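Local coordinates for protein putative alpha-L-fucosidase (Bacteroides thetaiotaomicron, PDB 4H41) that is probably an alpha-L-fucosidase, a hydrolase that may release fucose from host glycans, with its activity unproven, at residues 130-135 / 171-176. Sequence-based numbering, arbitrary orientation.
Sequences GDLSWE and KGAIDA. With NA (sodium ion), chain Q.
The carboxylate of D131 lies beneath the extended chain of K171, whose methylenes run obliquely over one face, CG of K171 standing 3.9 Å from CG of D131. From the other face come both S133 donors, each nearly 30° out of plane, gripping a single oxygen: backbone N reaches D131 OD1 at 2.9 Å on the anti side, and S133 OG reaches it at 2.6 Å on the syn side. D131 OD2 and K171 NZ, not in direct contact, share a water, its bond to K171 NZ weak. S133 OG, placed between its backbone N and carbonyl carbon (chi1 71°), also binds a sodium ion at 2.4 Å, which probably polarises the hydroxyl as a donor. Were D131 an alanine, S133 N and OG would probably lose their shared acceptor, and the K171 methylenes the surface they lie on.

Beside this polar cluster, L132 N donates to K171 O at 3.0 Å (154° at the hydrogen). The L132 side chain packs on the first turn of helix 173-187, CD2 against A173 and CG 3.8 Å from A176 CB, with I166 touching both L132 and A173. G172, the N-cap, approaches so closely that a side chain there would collide with D131 and S133.

The example illustrates neighbouring connections of a TIM barrel, those after strands 115-119 and 157-162: an Asx turn shapes the 130-135 loop, the L132 bond and apolar packing join it to the start of helix 173-187, and their surface pocket holds a polyether probably from the crystallisation liquor.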
ATOM      1  N   GLY B 130     -27.506  -0.066 -10.293  1.00 28.39           N
ATOM      2  CA  GLY B 130     -28.165   0.337  -9.058  1.00 27.77           C
ATOM      3  C   GLY B 130     -29.419  -0.456  -8.779  1.00 30.13           C
ATOM      4  O   GLY B 130     -30.081  -0.203  -7.765  1.00 31.85           O
ATOM      5  N   ASP B 131     -29.750  -1.460  -9.630  1.00 25.87           N
ATOM      6  CA  ASP B 131     -30.965  -2.256  -9.458  1.00 25.17           C
ATOM      7  C   ASP B 131     -30.552  -3.651  -9.016  1.00 28.08           C
ATOM      8  O   ASP B 131     -29.989  -4.419  -9.795  1.00 26.69           O
ATOM      9  CB  ASP B 131     -31.780  -2.264 -10.748  1.00 27.65           C
ATOM     10  CG  ASP B 131     -33.047  -3.101 -10.736  1.00 33.34           C
ATOM     11  OD1 ASP B 131     -33.224  -3.895  -9.810  1.00 28.73           O
ATOM     12  OD2 ASP B 131     -33.853  -2.958 -11.666  1.00 32.95           O
ATOM     13  N   LEU B 132     -30.831  -3.988  -7.759  1.00 24.96           N
ATOM     14  CA  LEU B 132     -30.385  -5.283  -7.217  1.00 23.72           C
ATOM     15  C   LEU B 132     -31.146  -6.469  -7.780  1.00 26.52           C
ATOM     16  O   LEU B 132     -30.629  -7.583  -7.710  1.00 25.14           O
ATOM     17  CB  LEU B 132     -30.491  -5.286  -5.683  1.00 22.43           C
ATOM     18  CG  LEU B 132     -29.796  -6.427  -4.927  1.00 25.68           C
ATOM     19  CD1 LEU B 132     -28.363  -6.602  -5.326  1.00 25.54           C
ATOM     20  CD2 LEU B 132     -29.868  -6.194  -3.432  1.00 27.44           C
ATOM     21  N   SER B 133     -32.321  -6.248  -8.386  1.00 24.08           N
ATOM     22  CA  SER B 133     -33.129  -7.351  -8.917  1.00 23.38           C
ATOM     23  C   SER B 133     -32.408  -8.062 -10.077  1.00 29.09           C
ATOM     24  O   SER B 133     -32.759  -9.207 -10.353  1.00 30.11           O
ATOM     25  CB  SER B 133     -34.530  -6.865  -9.305  1.00 27.23           C
ATOM     26  OG  SER B 133     -34.513  -6.047 -10.456  1.00 30.08           O
ATOM     27  N   TRP B 134     -31.369  -7.436 -10.724  1.00 26.74           N
ATOM     28  CA  TRP B 134     -30.572  -8.101 -11.763  1.00 28.42           C
ATOM     29  C   TRP B 134     -29.806  -9.313 -11.235  1.00 31.25           C
ATOM     30  O   TRP B 134     -29.429 -10.174 -12.025  1.00 33.87           O
ATOM     31  CB  TRP B 134     -29.530  -7.149 -12.377  1.00 29.00           C
ATOM     32  CG  TRP B 134     -30.092  -6.107 -13.273  1.00 32.40           C
ATOM     33  CD1 TRP B 134     -30.090  -4.764 -13.069  1.00 35.34           C
ATOM     34  CD2 TRP B 134     -30.640  -6.313 -14.581  1.00 34.83           C
ATOM     35  NE1 TRP B 134     -30.700  -4.122 -14.120  1.00 36.84           N
ATOM     36  CE2 TRP B 134     -31.042  -5.049 -15.068  1.00 39.77           C
ATOM     37  CE3 TRP B 134     -30.852  -7.448 -15.377  1.00 37.92           C
ATOM     38  CZ2 TRP B 134     -31.623  -4.885 -16.327  1.00 41.68           C
ATOM     39  CZ3 TRP B 134     -31.445  -7.287 -16.625  1.00 41.48           C
ATOM     40  CH2 TRP B 134     -31.902  -6.030 -17.052  1.00 42.46           C
ATOM     41  N   GLU B 135     -29.549  -9.385  -9.916  1.00 25.79           N
ATOM     42  CA  GLU B 135     -28.765 -10.485  -9.354  1.00 24.53           C
ATOM     43  C   GLU B 135     -29.568 -11.759  -9.120  1.00 28.08           C
ATOM     44  O   GLU B 135     -28.990 -12.812  -8.834  1.00 27.41           O
ATOM     45  CB  GLU B 135     -28.126 -10.010  -8.051  1.00 24.33           C
ATOM     46  CG  GLU B 135     -27.165  -8.829  -8.235  1.00 32.63           C
ATOM     47  CD  GLU B 135     -26.043  -9.114  -9.217  1.00 35.43           C
ATOM     48  OE1 GLU B 135     -25.643 -10.295  -9.326  1.00 28.73           O
ATOM     49  OE2 GLU B 135     -25.677  -8.205  -9.991  1.00 26.83           O
ATOM     50  N   LYS B 171     -33.466   0.249  -5.501  1.00 25.63           N
ATOM     51  CA  LYS B 171     -34.354  -0.327  -6.502  1.00 25.58           C
ATOM     52  C   LYS B 171     -34.159  -1.838  -6.547  1.00 28.99           C
ATOM     53  O   LYS B 171     -33.025  -2.320  -6.634  1.00 27.77           O
ATOM     54  CB  LYS B 171     -34.049   0.313  -7.859  1.00 27.83           C
ATOM     55  CG  LYS B 171     -34.961  -0.133  -8.976  1.00 37.84           C
ATOM     56  CD  LYS B 171     -34.719   0.708 -10.226  1.00 40.83           C
ATOM     57  CE  LYS B 171     -35.786   0.488 -11.247  1.00 50.88           C
ATOM     58  NZ  LYS B 171     -35.521   1.266 -12.488  1.00 65.72           N
ATOM     59  N   GLY B 172     -35.262  -2.565  -6.415  1.00 28.43           N
ATOM     60  CA  GLY B 172     -35.263  -4.020  -6.481  1.00 29.03           C
ATOM     61  C   GLY B 172     -34.637  -4.786  -5.330  1.00 30.41           C
ATOM     62  O   GLY B 172     -34.640  -6.013  -5.371  1.00 28.46           O
ATOM     63  N   ALA B 173     -34.114  -4.111  -4.290  1.00 27.20           N
ATOM     64  CA  ALA B 173     -33.418  -4.821  -3.197  1.00 25.60           C
ATOM     65  C   ALA B 173     -34.343  -5.693  -2.366  1.00 26.81           C
ATOM     66  O   ALA B 173     -33.991  -6.838  -2.067  1.00 25.60           O
ATOM     67  CB  ALA B 173     -32.693  -3.839  -2.293  1.00 25.79           C
ATOM     68  N   ILE B 174     -35.510  -5.176  -1.998  1.00 24.87           N
ATOM     69  CA  ILE B 174     -36.431  -5.942  -1.147  1.00 25.02           C
ATOM     70  C   ILE B 174     -36.880  -7.216  -1.899  1.00 28.69           C
ATOM     71  O   ILE B 174     -36.811  -8.317  -1.360  1.00 25.60           O
ATOM     72  CB  ILE B 174     -37.627  -5.097  -0.650  1.00 28.19           C
ATOM     73  CG1 ILE B 174     -37.167  -4.058   0.380  1.00 28.54           C
ATOM     74  CG2 ILE B 174     -38.711  -5.989  -0.035  1.00 29.04           C
ATOM     75  CD1 ILE B 174     -38.203  -2.968   0.709  1.00 30.98           C
ATOM     76  N   ASP B 175     -37.213  -7.067  -3.169  1.00 29.07           N
ATOM     77  CA  ASP B 175     -37.623  -8.186  -4.013  1.00 29.14           C
ATOM     78  C   ASP B 175     -36.480  -9.170  -4.215  1.00 30.15           C
ATOM     79  O   ASP B 175     -36.690 -10.384  -4.200  1.00 28.60           O
ATOM     80  CB  ASP B 175     -38.185  -7.689  -5.359  1.00 33.49           C
ATOM     81  CG  ASP B 175     -39.550  -7.013  -5.162  1.00 51.69           C
ATOM     82  OD1 ASP B 175     -40.414  -7.596  -4.443  1.00 53.75           O
ATOM     83  OD2 ASP B 175     -39.777  -5.959  -5.756  1.00 56.37           O
ATOM     84  N   ALA B 176     -35.262  -8.640  -4.367  1.00 28.87           N
ATOM     85  CA  ALA B 176     -34.087  -9.488  -4.575  1.00 28.17           C
ATOM     86  C   ALA B 176     -33.779 -10.310  -3.355  1.00 28.19           C
ATOM     87  O   ALA B 176     -33.546 -11.504  -3.465  1.00 27.91           O
ATOM     88  CB  ALA B 176     -32.883  -8.649  -4.959  1.00 28.61           C
TER
HETATM   89 NA    NA Q 405     -36.688  -6.377 -11.508  1.00 33.39          NA
HETATM   90  O   HOH W   1     -31.494   2.238  -6.378  1.00 41.21           O
HETATM   91  O   HOH W   2     -33.569  -1.118 -13.523  1.00 44.52           O